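Local atomic coordinates of 2-oxoadipate dioxygenase/decarboxylase, chloroplastic/amyloplastic (Oryza sativa, PDB entry 6W1K), a protein that catalyses the iron(II)-dependent, oxygen-consuming decarboxylation and hydroxylation of 2-oxoadipate to D-2-hydroxyglutarate in plastid lysine catabolism. Residues D58-R63 and P118-F123; V85-L90 and A99-P104; S199-I204 and A269-L274; G237-S242 and H289-F294. All coordinates share one frame; numbering follows the deposited sequence.

Contact 1. Residues D58-R63 and P118-F123; sequences DHFAFR and PLPRIF. With NI (nickel (II) ion), chain E; OOG (2-oxoadipic acid), chain F.
Pro-120 lays its CG over one face of the Phe-60 ring, 4.1 Å from the centroid and 10° off the normal, a CH-pi contact. From Arg-121 onward the chain forms a parallel beta ladder with 58-63, pairing His-59 with Arg-121 and Ala-61 with Phe-123. Arg-121 grips the carbonyl O of Asp-58 twice, through its backbone N and through NH1 at 3.1 Å, the donors arriving from opposite faces of the carbonyl plane. Asp-58 OD2 lies 3.3 Å from Arg-121 NH1 but well out of the guanidinium plane, a salt bridge without an aimed N-H; NE and NH2 turn instead to Asp-292 and Glu-287. Asp-58 OD1 takes His-59 ND1 on its anti lone pair at 2.6 Å. This bond, in the imidazole plane, restrains the ring while NE2 binds the nickel ion at 2.1 Å. His-195, Glu-267 and two 2-oxoadipate oxygens complete this metal site, where the working cofactor is iron(II). Ile-122 faces the other side of the sheet, its CD1 3.9 Å from Phe-60 CB and its CG2 at the Phe-62 ring edge. Phe-123 returns to the metal side; with CG anti to the backbone N (chi1 -174°), its ring sets CE1 3.8 Å from substrate C4, which lies over one face. Farther along, Arg-63 meets the distal carboxylate edge-on, NE to O1 and NH2 to O2, the latter at 2.6 Å and 174°. Helix 16-36 packs on Phe-60 and Phe-62, while strands 195-199 and 97-103 flank the parallel pair as antiparallel neighbours.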
# COMPACT_ATOMS: atom_id res chain seq x y z
N ASP A 58 -5.91 -1.79 -7.06
CA ASP A 58 -5.13 -0.79 -7.78
C ASP A 58 -3.65 -0.92 -7.46
O ASP A 58 -2.79 -0.91 -8.35
CB ASP A 58 -5.63 0.60 -7.41
CG ASP A 58 -4.88 1.70 -8.13
OD1 ASP A 58 -3.78 2.12 -7.67
OD2 ASP A 58 -5.39 2.13 -9.17
N HIS A 59 -3.33 -1.04 -6.17
CA HIS A 59 -1.97 -1.26 -5.71
C HIS A 59 -1.94 -1.83 -4.29
O HIS A 59 -2.92 -1.76 -3.55
CB HIS A 59 -1.14 0.03 -5.79
CG HIS A 59 -1.63 1.14 -4.91
ND1 HIS A 59 -2.62 2.02 -5.31
CD2 HIS A 59 -1.23 1.57 -3.68
CE1 HIS A 59 -2.83 2.92 -4.35
NE2 HIS A 59 -1.99 2.67 -3.36
N PHE A 60 -0.80 -2.42 -3.96
CA PHE A 60 -0.40 -2.85 -2.63
C PHE A 60 0.67 -1.88 -2.16
O PHE A 60 1.44 -1.39 -2.98
CB PHE A 60 0.22 -4.25 -2.66
CG PHE A 60 -0.75 -5.39 -2.69
CD1 PHE A 60 -2.10 -5.19 -2.92
CD2 PHE A 60 -0.28 -6.69 -2.49
CE1 PHE A 60 -2.97 -6.23 -2.93
CE2 PHE A 60 -1.16 -7.76 -2.48
CZ PHE A 60 -2.52 -7.52 -2.72
N ALA A 61 0.75 -1.61 -0.84
CA ALA A 61 1.79 -0.72 -0.32
C ALA A 61 2.47 -1.35 0.89
O ALA A 61 1.86 -2.13 1.62
CB ALA A 61 1.21 0.65 0.04
N PHE A 62 3.78 -1.10 1.02
CA PHE A 62 4.62 -1.67 2.08
C PHE A 62 5.51 -0.56 2.63
O PHE A 62 5.86 0.38 1.91
CB PHE A 62 5.51 -2.84 1.59
CG PHE A 62 4.75 -3.99 0.98
CD1 PHE A 62 4.42 -3.98 -0.37
CD2 PHE A 62 4.36 -5.06 1.75
CE1 PHE A 62 3.71 -5.04 -0.91
CE2 PHE A 62 3.66 -6.13 1.22
CZ PHE A 62 3.35 -6.13 -0.11
N ARG A 63 5.91 -0.71 3.91
CA ARG A 63 6.79 0.21 4.60
C ARG A 63 8.04 -0.50 5.11
O ARG A 63 7.99 -1.68 5.50
CB ARG A 63 6.07 0.86 5.77
CG ARG A 63 4.85 1.68 5.36
CD ARG A 63 4.28 2.44 6.53
NE ARG A 63 3.14 3.25 6.13
CZ ARG A 63 2.38 3.91 6.99
NH1 ARG A 63 2.64 3.85 8.29
NH2 ARG A 63 1.35 4.62 6.56
N PRO A 118 -6.61 -8.29 -12.34
CA PRO A 118 -5.45 -7.57 -12.87
C PRO A 118 -4.43 -7.39 -11.75
O PRO A 118 -4.77 -7.02 -10.63
CB PRO A 118 -6.03 -6.24 -13.36
CG PRO A 118 -7.38 -6.13 -12.75
CD PRO A 118 -7.87 -7.54 -12.54
N LEU A 119 -3.18 -7.71 -12.04
CA LEU A 119 -2.16 -7.67 -11.00
C LEU A 119 -1.98 -6.25 -10.48
O LEU A 119 -2.02 -5.29 -11.27
CB LEU A 119 -0.84 -8.19 -11.54
CG LEU A 119 -0.67 -9.69 -11.72
CD1 LEU A 119 0.67 -9.88 -12.44
CD2 LEU A 119 -0.76 -10.49 -10.42
N PRO A 120 -1.77 -6.08 -9.18
CA PRO A 120 -1.67 -4.73 -8.63
C PRO A 120 -0.29 -4.13 -8.84
O PRO A 120 0.72 -4.85 -8.95
CB PRO A 120 -1.96 -4.95 -7.14
CG PRO A 120 -1.40 -6.35 -6.84
CD PRO A 120 -1.75 -7.13 -8.12
N ARG A 121 -0.27 -2.81 -8.97
CA ARG A 121 0.96 -2.05 -8.81
C ARG A 121 1.46 -2.25 -7.39
O ARG A 121 0.72 -2.67 -6.49
CB ARG A 121 0.73 -0.56 -9.11
CG ARG A 121 0.14 -0.25 -10.50
CD ARG A 121 -0.40 1.17 -10.46
NE ARG A 121 -1.12 1.60 -11.64
CZ ARG A 121 -2.40 1.33 -11.90
NH1 ARG A 121 -3.11 0.59 -11.04
NH2 ARG A 121 -2.95 1.78 -13.00
N ILE A 122 2.74 -1.97 -7.17
CA ILE A 122 3.33 -2.07 -5.85
C ILE A 122 3.98 -0.73 -5.50
O ILE A 122 4.72 -0.17 -6.30
CB ILE A 122 4.37 -3.21 -5.74
CG1 ILE A 122 3.82 -4.53 -6.26
CG2 ILE A 122 4.81 -3.34 -4.28
CD1 ILE A 122 2.84 -5.19 -5.39
N PHE A 123 3.69 -0.22 -4.30
CA PHE A 123 4.23 1.03 -3.78
C PHE A 123 5.03 0.66 -2.53
O PHE A 123 4.47 0.06 -1.61
CB PHE A 123 3.09 2.01 -3.45
CG PHE A 123 3.53 3.38 -3.04
CD1 PHE A 123 4.03 3.63 -1.75
CD2 PHE A 123 3.44 4.45 -3.93
CE1 PHE A 123 4.44 4.92 -1.37
CE2 PHE A 123 3.84 5.73 -3.57
CZ PHE A 123 4.35 5.97 -2.29
NI NI E . -1.95 3.77 -1.59
C2 OOG F . 1.76 4.51 1.52
C3 OOG F . 0.98 5.80 1.33
C4 OOG F . 1.11 6.29 -0.12
C6 OOG F . -0.51 6.27 -2.20
O4 OOG F . -0.03 7.34 -2.66
O3 OOG F . -1.56 5.80 -2.70
C5 OOG F . 0.17 5.54 -1.06
C1 OOG F . 1.84 4.10 3.00
O1 OOG F . 2.65 3.32 3.36
O2 OOG F . 0.96 4.63 3.95
O5 OOG F . -0.03 4.39 -0.91

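Contact 2. Residues V85-L90 and A99-P104; sequences VPREEL and ALWFSP
Val-85 and Ser-103 form an antiparallel hydrogen-bonded pair, each N donating to the other's O, with Val-85 N to Ser-103 O at 3.0 Å. Pro-86 follows in a non-hydrogen-bonded pair and rests CB 3.8 Å from Phe-102 CE2. Arg-87 carries the main side-chain packing: its N bonds Trp-101 O at 2.8 Å, and its CB stands 3.6 Å from the centroid of the Trp-101 five-membered ring, 19° off the normal, a CH-pi contact. Bends at chi2 and chi3 fold the chain back, bringing one face of the guanidinium against Trp-101 CH2, the two planes 43° apart. Its rotation is restrained by NH1, which donates to Ser-103 OG at 3.2 Å, near the guanidinium plane. At Glu-88 the side chain runs alongside the indole, and the bond from Trp-101 N to Glu-88 O is weak. Between Pro-86 and Glu-89 a beta bulge shifts the register by one residue, so that Glu-89 pairs with Leu-100. Leu-90 makes two backbone bonds with Ala-99, and its CD1 meets the indole edge, 4.3 Å from Trp-101 CD1. The two strands make a beta hairpin, 85-92 with 97-103; strand 121-127 pairs antiparallel with 97-103, and Phe-294, in the loop before helix 296-302, meets Trp-101 edge-to-face.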
# COMPACT_ATOMS: atom_id res chain seq x y z
N VAL A 85 8.37 -3.90 -12.87
CA VAL A 85 9.27 -2.93 -13.48
C VAL A 85 9.30 -1.72 -12.56
O VAL A 85 8.26 -1.12 -12.29
CB VAL A 85 8.79 -2.52 -14.89
CG1 VAL A 85 9.68 -1.47 -15.57
CG2 VAL A 85 8.70 -3.76 -15.80
N PRO A 86 10.48 -1.28 -12.11
CA PRO A 86 10.53 -0.06 -11.29
C PRO A 86 10.18 1.18 -12.10
O PRO A 86 10.56 1.35 -13.26
CB PRO A 86 11.99 -0.03 -10.78
CG PRO A 86 12.75 -0.80 -11.77
CD PRO A 86 11.81 -1.89 -12.27
N ARG A 87 9.43 2.06 -11.46
CA ARG A 87 8.99 3.29 -12.09
C ARG A 87 9.54 4.51 -11.34
O ARG A 87 10.74 4.58 -11.09
CB ARG A 87 7.47 3.27 -12.20
CG ARG A 87 6.97 2.01 -12.97
CD ARG A 87 7.27 2.08 -14.52
NE ARG A 87 6.47 3.16 -15.10
CZ ARG A 87 5.27 3.01 -15.65
NH1 ARG A 87 4.71 1.83 -15.77
NH2 ARG A 87 4.62 4.07 -16.11
N GLU A 88 8.68 5.45 -10.98
CA GLU A 88 9.12 6.75 -10.46
C GLU A 88 9.46 6.68 -8.97
O GLU A 88 8.87 5.92 -8.20
CB GLU A 88 8.04 7.81 -10.69
CG GLU A 88 7.32 7.71 -12.05
CD GLU A 88 8.27 7.61 -13.24
OE1 GLU A 88 9.29 8.34 -13.23
OE2 GLU A 88 8.01 6.79 -14.17
N GLU A 89 10.45 7.48 -8.59
CA GLU A 89 10.79 7.69 -7.18
C GLU A 89 10.09 8.94 -6.66
O GLU A 89 10.17 10.01 -7.27
CB GLU A 89 12.30 7.84 -7.03
CG GLU A 89 12.76 8.04 -5.61
CD GLU A 89 14.26 8.28 -5.51
OE1 GLU A 89 15.02 7.30 -5.74
OE2 GLU A 89 14.66 9.43 -5.23
N LEU A 90 9.45 8.81 -5.50
CA LEU A 90 8.83 9.93 -4.80
C LEU A 90 9.59 10.22 -3.52
O LEU A 90 10.04 9.30 -2.83
CB LEU A 90 7.38 9.58 -4.47
CG LEU A 90 6.42 9.51 -5.65
CD1 LEU A 90 6.63 8.24 -6.44
CD2 LEU A 90 4.98 9.61 -5.16
N ALA A 99 10.15 6.67 -1.69
CA ALA A 99 9.30 5.59 -2.16
C ALA A 99 9.58 5.35 -3.64
O ALA A 99 10.01 6.24 -4.35
CB ALA A 99 7.81 5.90 -1.97
N LEU A 100 9.34 4.11 -4.07
CA LEU A 100 9.40 3.72 -5.47
C LEU A 100 8.16 2.90 -5.75
O LEU A 100 7.72 2.12 -4.90
CB LEU A 100 10.62 2.88 -5.74
CG LEU A 100 11.19 2.65 -7.13
CD1 LEU A 100 11.52 3.94 -7.81
CD2 LEU A 100 12.46 1.79 -6.95
N TRP A 101 7.59 3.05 -6.93
CA TRP A 101 6.50 2.17 -7.30
C TRP A 101 6.91 1.31 -8.50
O TRP A 101 7.89 1.61 -9.19
CB TRP A 101 5.22 2.95 -7.56
CG TRP A 101 5.11 3.72 -8.83
CD1 TRP A 101 5.56 4.99 -9.09
CD2 TRP A 101 4.41 3.29 -10.01
NE1 TRP A 101 5.17 5.38 -10.36
CE2 TRP A 101 4.49 4.34 -10.95
CE3 TRP A 101 3.73 2.12 -10.35
CZ2 TRP A 101 3.91 4.26 -12.22
CZ3 TRP A 101 3.13 2.04 -11.63
CH2 TRP A 101 3.23 3.11 -12.54
N PHE A 102 6.18 0.22 -8.66
CA PHE A 102 6.51 -0.87 -9.59
C PHE A 102 5.23 -1.23 -10.35
O PHE A 102 4.17 -1.40 -9.75
CB PHE A 102 7.05 -2.10 -8.86
CG PHE A 102 8.29 -1.82 -8.03
CD1 PHE A 102 8.20 -1.16 -6.83
CD2 PHE A 102 9.53 -2.20 -8.49
CE1 PHE A 102 9.35 -0.88 -6.12
CE2 PHE A 102 10.68 -1.94 -7.80
CZ PHE A 102 10.61 -1.28 -6.61
N SER A 103 5.34 -1.32 -11.69
CA SER A 103 4.21 -1.70 -12.52
C SER A 103 4.33 -3.18 -12.85
O SER A 103 5.43 -3.69 -13.09
CB SER A 103 4.17 -0.90 -13.82
OG SER A 103 5.42 -0.98 -14.45
N PRO A 104 3.20 -3.87 -12.96
CA PRO A 104 3.24 -5.34 -13.06
C PRO A 104 3.62 -5.82 -14.45
O PRO A 104 3.52 -5.08 -15.43
CB PRO A 104 1.81 -5.77 -12.69
CG PRO A 104 0.96 -4.58 -12.97
CD PRO A 104 1.83 -3.33 -12.82

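Contact 3. Residues S199-I204 and A269-L274; sequences STHRLI and AERLVL
A short parallel pairing that gives way to a turn joins Ser-199 and Thr-200 to Ala-269, where strands 195-199 and 258-271 part. The evidence is one beta bridge, Ser-199 with Ala-269, and one hydrogen bond across the segments, Thr-200 N to Ala-269 O at 3.0 Å and 154°. Past this point 199-204 curls into a 3-10 turn, with Arg-202 N bonded to Ser-199 O at 3.1 Å, while 269-274 runs on extended. Thr-200 crosses Glu-270 at about a right angle, OG1 lying 3.6 Å from Glu-270 CB. The polar ends then turn to the start of helix 210-219 and the residues just before it: Thr-200 OG1 bonds Arg-208 O and Glu-270 OE1 takes Ile-210 N. Both strands belong to the mixed sheet of this glyoxalase-clan enzyme, and 258-271 also supplies the metal ligand Glu-267. His-201 holds CG between its backbone N and carbonyl carbon (chi1 55°), which turns the imidazole against the outgoing strand. Arg-271 O lies 4.0 Å above the plane of the His-201 ring, toward its rim, and His-201 CE1 is 3.8 Å from Arg-271 CB. His-201 NE2 is hydrogen-bonded to Glu-287. With an alanine here, Glu-287 would probably lose its imidazole partner and a gap would open beside the Arg-271 backbone. Arg-271 itself stretches from CG to NE away from the histidine, its guanidinium 88° to the ring plane. There NE makes a salt bridge with OD2 of Asp-58, the residue whose other carboxylate oxygen accepts from the metal ligand His-59, and the guanidinium makes a cation-pi contact with Phe-294.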
# COMPACT_ATOMS: atom_id res chain seq x y z
N SER A 199 -9.83 -0.30 -6.88
CA SER A 199 -9.93 0.50 -8.08
C SER A 199 -11.40 0.81 -8.33
O SER A 199 -12.12 0.01 -8.92
CB SER A 199 -9.32 -0.26 -9.26
OG SER A 199 -9.50 0.49 -10.42
N THR A 200 -11.87 2.00 -7.91
CA THR A 200 -13.31 2.25 -7.99
C THR A 200 -13.81 2.28 -9.43
O THR A 200 -14.93 1.84 -9.70
CB THR A 200 -13.71 3.55 -7.28
OG1 THR A 200 -13.31 4.71 -8.02
CG2 THR A 200 -13.12 3.57 -5.88
N HIS A 201 -13.02 2.82 -10.37
CA HIS A 201 -13.49 2.92 -11.76
C HIS A 201 -13.68 1.56 -12.42
O HIS A 201 -14.31 1.50 -13.48
CB HIS A 201 -12.51 3.77 -12.60
CG HIS A 201 -11.09 3.27 -12.55
ND1 HIS A 201 -10.20 3.66 -11.57
CD2 HIS A 201 -10.42 2.43 -13.37
CE1 HIS A 201 -9.04 3.05 -11.77
NE2 HIS A 201 -9.14 2.31 -12.86
N ARG A 202 -13.16 0.49 -11.84
CA ARG A 202 -13.44 -0.85 -12.34
C ARG A 202 -14.71 -1.45 -11.75
O ARG A 202 -15.13 -2.53 -12.18
CB ARG A 202 -12.24 -1.76 -12.09
CG ARG A 202 -11.01 -1.28 -12.88
CD ARG A 202 -9.85 -2.25 -12.81
NE ARG A 202 -9.79 -3.03 -14.03
CZ ARG A 202 -8.67 -3.31 -14.68
NH1 ARG A 202 -7.51 -2.89 -14.20
NH2 ARG A 202 -8.72 -4.03 -15.78
N LEU A 203 -15.35 -0.79 -10.78
CA LEU A 203 -16.66 -1.22 -10.32
C LEU A 203 -17.71 -0.89 -11.37
O LEU A 203 -17.50 -0.06 -12.25
CB LEU A 203 -17.03 -0.55 -8.99
CG LEU A 203 -16.04 -0.82 -7.86
CD1 LEU A 203 -16.37 0.07 -6.67
CD2 LEU A 203 -16.01 -2.30 -7.47
N ILE A 204 -18.88 -1.51 -11.24
CA ILE A 204 -19.95 -1.34 -12.22
C ILE A 204 -21.07 -0.44 -11.71
O ILE A 204 -21.66 0.33 -12.47
CB ILE A 204 -20.51 -2.72 -12.64
CG1 ILE A 204 -21.15 -3.42 -11.44
CG2 ILE A 204 -19.39 -3.57 -13.21
CD1 ILE A 204 -22.67 -3.27 -11.34
N ALA A 269 -9.24 4.34 -4.97
CA ALA A 269 -8.60 5.22 -5.93
C ALA A 269 -9.37 5.22 -7.24
O ALA A 269 -9.84 4.17 -7.71
CB ALA A 269 -7.14 4.82 -6.17
N GLU A 270 -9.49 6.41 -7.82
CA GLU A 270 -10.08 6.57 -9.14
C GLU A 270 -9.02 7.19 -10.05
O GLU A 270 -8.46 8.24 -9.72
CB GLU A 270 -11.32 7.47 -9.12
CG GLU A 270 -12.05 7.51 -10.49
CD GLU A 270 -13.47 8.10 -10.45
OE1 GLU A 270 -13.99 8.33 -9.34
OE2 GLU A 270 -14.07 8.33 -11.53
N ARG A 271 -8.75 6.54 -11.16
CA ARG A 271 -7.86 7.06 -12.19
C ARG A 271 -8.71 7.49 -13.37
O ARG A 271 -9.36 6.66 -14.02
CB ARG A 271 -6.83 6.01 -12.60
CG ARG A 271 -6.02 5.45 -11.41
CD ARG A 271 -4.98 4.36 -11.82
NE ARG A 271 -4.14 4.07 -10.66
CZ ARG A 271 -3.06 4.76 -10.31
NH1 ARG A 271 -2.40 4.44 -9.22
NH2 ARG A 271 -2.63 5.76 -11.07
N LEU A 272 -8.69 8.78 -13.68
CA LEU A 272 -9.50 9.31 -14.77
C LEU A 272 -8.77 9.18 -16.11
O LEU A 272 -7.55 9.05 -16.17
CB LEU A 272 -9.86 10.77 -14.53
CG LEU A 272 -10.79 11.05 -13.34
CD1 LEU A 272 -11.25 12.51 -13.42
CD2 LEU A 272 -11.99 10.12 -13.32
N VAL A 273 -9.55 9.26 -17.18
CA VAL A 273 -8.99 9.15 -18.52
C VAL A 273 -8.02 10.30 -18.79
O VAL A 273 -8.21 11.44 -18.33
CB VAL A 273 -10.11 9.13 -19.58
CG1 VAL A 273 -9.54 8.84 -20.93
CG2 VAL A 273 -11.17 8.10 -19.25
N LEU A 274 -6.96 10.00 -19.54
CA LEU A 274 -5.99 11.02 -19.88
C LEU A 274 -6.56 11.98 -20.92
O LEU A 274 -7.46 11.62 -21.70
CB LEU A 274 -4.72 10.38 -20.42
CG LEU A 274 -3.87 9.63 -19.40
CD1 LEU A 274 -2.86 8.75 -20.13
CD2 LEU A 274 -3.18 10.60 -18.45

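Contact 4. Residues G237-S242 and H289-F294; sequences GLLQQS and HRRDGF. With OOG (2-oxoadipic acid), chain F.
NH1 of Arg-291, whose CB packs on Leu-238, is held by two carbonyl oxygens of its own loop: Asp-292 O at 2.8 Å and, weakly, Phe-294 O at 3.4 Å. NE makes a salt bridge with Asp-236, just before the other segment. Bends at chi2 (80°) and chi3 curl the side chain back over the loop, so that its aliphatic part meets 237-242. Across the contact no hydrogen bond forms: Leu-238 CB lies 3.4 Å from Arg-291 CB, and Leu-239 CB packs over one face of the guanidinium. A methionine in its place would probably leave Asp-236 without its charge partner and the carbonyls of Asp-292 and Phe-294 without this donor, setting the loop freer to move. The contact thus lays the loop before helix 296-302 against the start of strand 239-243, which pairs antiparallel with 258-271 in the sheet. Leu-239 CD2 reaches farther along the loop, 3.8 Å from Phe-294 CA. Gly-293 N is bonded at 2.7 Å to Asp-292 OD1, from above the carboxylate plane; that oxygen also takes a salt bridge from Arg-121. Both segments then reach the substrate: Gln-241 NE2 stands 2.7 Å from 2-oxoadipate O3, a weak bond because the angle at hydrogen is 127°, and also bonds the metal ligand Glu-267. Phe-294 CD1 approaches substrate O4 obliquely at 3.9 Å.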
# COMPACT_ATOMS: atom_id res chain seq x y z
N GLY A 237 -5.80 16.63 -11.63
CA GLY A 237 -7.19 16.24 -11.48
C GLY A 237 -7.51 14.79 -11.77
O GLY A 237 -8.66 14.39 -11.56
N LEU A 238 -6.54 13.99 -12.22
CA LEU A 238 -6.80 12.66 -12.78
C LEU A 238 -6.61 11.52 -11.79
O LEU A 238 -7.08 10.40 -12.07
CB LEU A 238 -5.87 12.43 -13.98
CG LEU A 238 -5.94 13.56 -15.02
CD1 LEU A 238 -5.01 13.26 -16.19
CD2 LEU A 238 -7.36 13.82 -15.51
N LEU A 239 -5.96 11.75 -10.65
CA LEU A 239 -5.80 10.72 -9.64
C LEU A 239 -6.46 11.21 -8.37
O LEU A 239 -6.04 12.22 -7.79
CB LEU A 239 -4.32 10.41 -9.42
CG LEU A 239 -4.06 9.41 -8.28
CD1 LEU A 239 -4.71 8.03 -8.57
CD2 LEU A 239 -2.54 9.29 -8.09
N GLN A 240 -7.51 10.51 -7.94
CA GLN A 240 -8.30 10.89 -6.78
C GLN A 240 -8.33 9.72 -5.81
O GLN A 240 -8.67 8.60 -6.18
CB GLN A 240 -9.71 11.31 -7.21
CG GLN A 240 -9.72 12.20 -8.44
CD GLN A 240 -11.06 12.91 -8.67
OE1 GLN A 240 -12.06 12.62 -8.01
NE2 GLN A 240 -11.08 13.83 -9.62
N GLN A 241 -7.96 9.98 -4.56
CA GLN A 241 -7.71 8.90 -3.62
C GLN A 241 -8.34 9.22 -2.27
O GLN A 241 -8.37 10.38 -1.86
CB GLN A 241 -6.23 8.65 -3.45
CG GLN A 241 -5.52 8.18 -4.72
CD GLN A 241 -4.02 8.18 -4.54
OE1 GLN A 241 -3.33 9.16 -4.86
NE2 GLN A 241 -3.50 7.08 -4.04
N SER A 242 -8.88 8.19 -1.63
CA SER A 242 -9.37 8.27 -0.26
C SER A 242 -8.94 7.00 0.47
O SER A 242 -8.54 6.01 -0.16
CB SER A 242 -10.89 8.46 -0.22
OG SER A 242 -11.53 7.40 -0.89
N HIS A 289 -5.51 3.81 -20.66
CA HIS A 289 -5.99 5.13 -21.06
C HIS A 289 -6.14 6.09 -19.89
O HIS A 289 -6.58 7.22 -20.09
CB HIS A 289 -7.35 5.02 -21.72
CG HIS A 289 -7.34 4.27 -23.01
ND1 HIS A 289 -8.10 3.15 -23.23
CD2 HIS A 289 -6.67 4.51 -24.17
CE1 HIS A 289 -7.91 2.72 -24.47
NE2 HIS A 289 -7.05 3.53 -25.06
N ARG A 290 -5.84 5.62 -18.68
CA ARG A 290 -6.09 6.35 -17.45
C ARG A 290 -4.77 6.78 -16.82
O ARG A 290 -3.71 6.19 -17.06
CB ARG A 290 -6.90 5.47 -16.48
CG ARG A 290 -8.22 4.96 -17.06
CD ARG A 290 -8.98 4.13 -16.02
NE ARG A 290 -10.33 3.78 -16.46
CZ ARG A 290 -11.40 4.55 -16.29
NH1 ARG A 290 -11.28 5.73 -15.69
NH2 ARG A 290 -12.58 4.15 -16.72
N ARG A 291 -4.86 7.84 -16.02
CA ARG A 291 -3.69 8.35 -15.32
C ARG A 291 -3.03 7.24 -14.51
O ARG A 291 -3.67 6.59 -13.68
CB ARG A 291 -4.10 9.52 -14.42
CG ARG A 291 -3.12 9.81 -13.28
CD ARG A 291 -1.92 10.61 -13.79
NE ARG A 291 -1.51 11.66 -12.85
CZ ARG A 291 -0.71 11.49 -11.80
NH1 ARG A 291 -0.21 10.28 -11.51
NH2 ARG A 291 -0.41 12.52 -11.03
N ASP A 292 -1.75 7.01 -14.78
CA ASP A 292 -0.99 5.99 -14.09
C ASP A 292 -0.12 6.61 -13.00
O ASP A 292 0.03 7.83 -12.89
CB ASP A 292 -0.12 5.20 -15.08
CG ASP A 292 0.20 3.79 -14.57
OD1 ASP A 292 -0.17 3.47 -13.40
OD2 ASP A 292 0.82 3.01 -15.35
N GLY A 293 0.44 5.75 -12.17
CA GLY A 293 1.39 6.19 -11.18
C GLY A 293 0.73 6.85 -9.98
O GLY A 293 -0.43 6.58 -9.64
N PHE A 294 1.48 7.73 -9.34
CA PHE A 294 1.13 8.25 -8.01
C PHE A 294 1.47 9.73 -7.96
O PHE A 294 1.99 10.30 -8.93
CB PHE A 294 1.85 7.45 -6.93
CG PHE A 294 1.46 6.00 -6.89
CD1 PHE A 294 0.44 5.56 -6.06
CD2 PHE A 294 2.10 5.08 -7.70
CE1 PHE A 294 0.07 4.24 -6.05
CE2 PHE A 294 1.75 3.74 -7.70
CZ PHE A 294 0.75 3.31 -6.86
C2 OOG F . 1.76 4.51 1.52
C3 OOG F . 0.98 5.80 1.33
C4 OOG F . 1.11 6.29 -0.12
C6 OOG F . -0.51 6.27 -2.20
O4 OOG F . -0.03 7.34 -2.66
O3 OOG F . -1.56 5.80 -2.70
C5 OOG F . 0.17 5.54 -1.06
C1 OOG F . 1.84 4.10 3.00
O1 OOG F . 2.65 3.32 3.36
O2 OOG F . 0.96 4.63 3.95
O5 OOG F . -0.03 4.39 -0.91

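How the contacts relate
All four contacts reach one mixed sheet. Along the chain contact 2 is nested within the loop closed by contact 1; contacts 3 and 4 follow, their segments alternating. Contacts 1 and 2, centres about 10 Å apart, share the neighbouring strands 121-127 and 97-103. Contacts 3 and 4, about 8 Å apart, lie on neighbouring strands 258-271 and 239-243. Contacts 2 and 3 stand farthest apart, about 20 Å between centres, and do not touch. The loop 289-294 bridges the groups, packing on Trp-101 of contact 2 and His-59 of contact 1. Contacts 1 and 4 both touch 2-oxoadipate, so the sheet and this late loop each contribute walls of the active site.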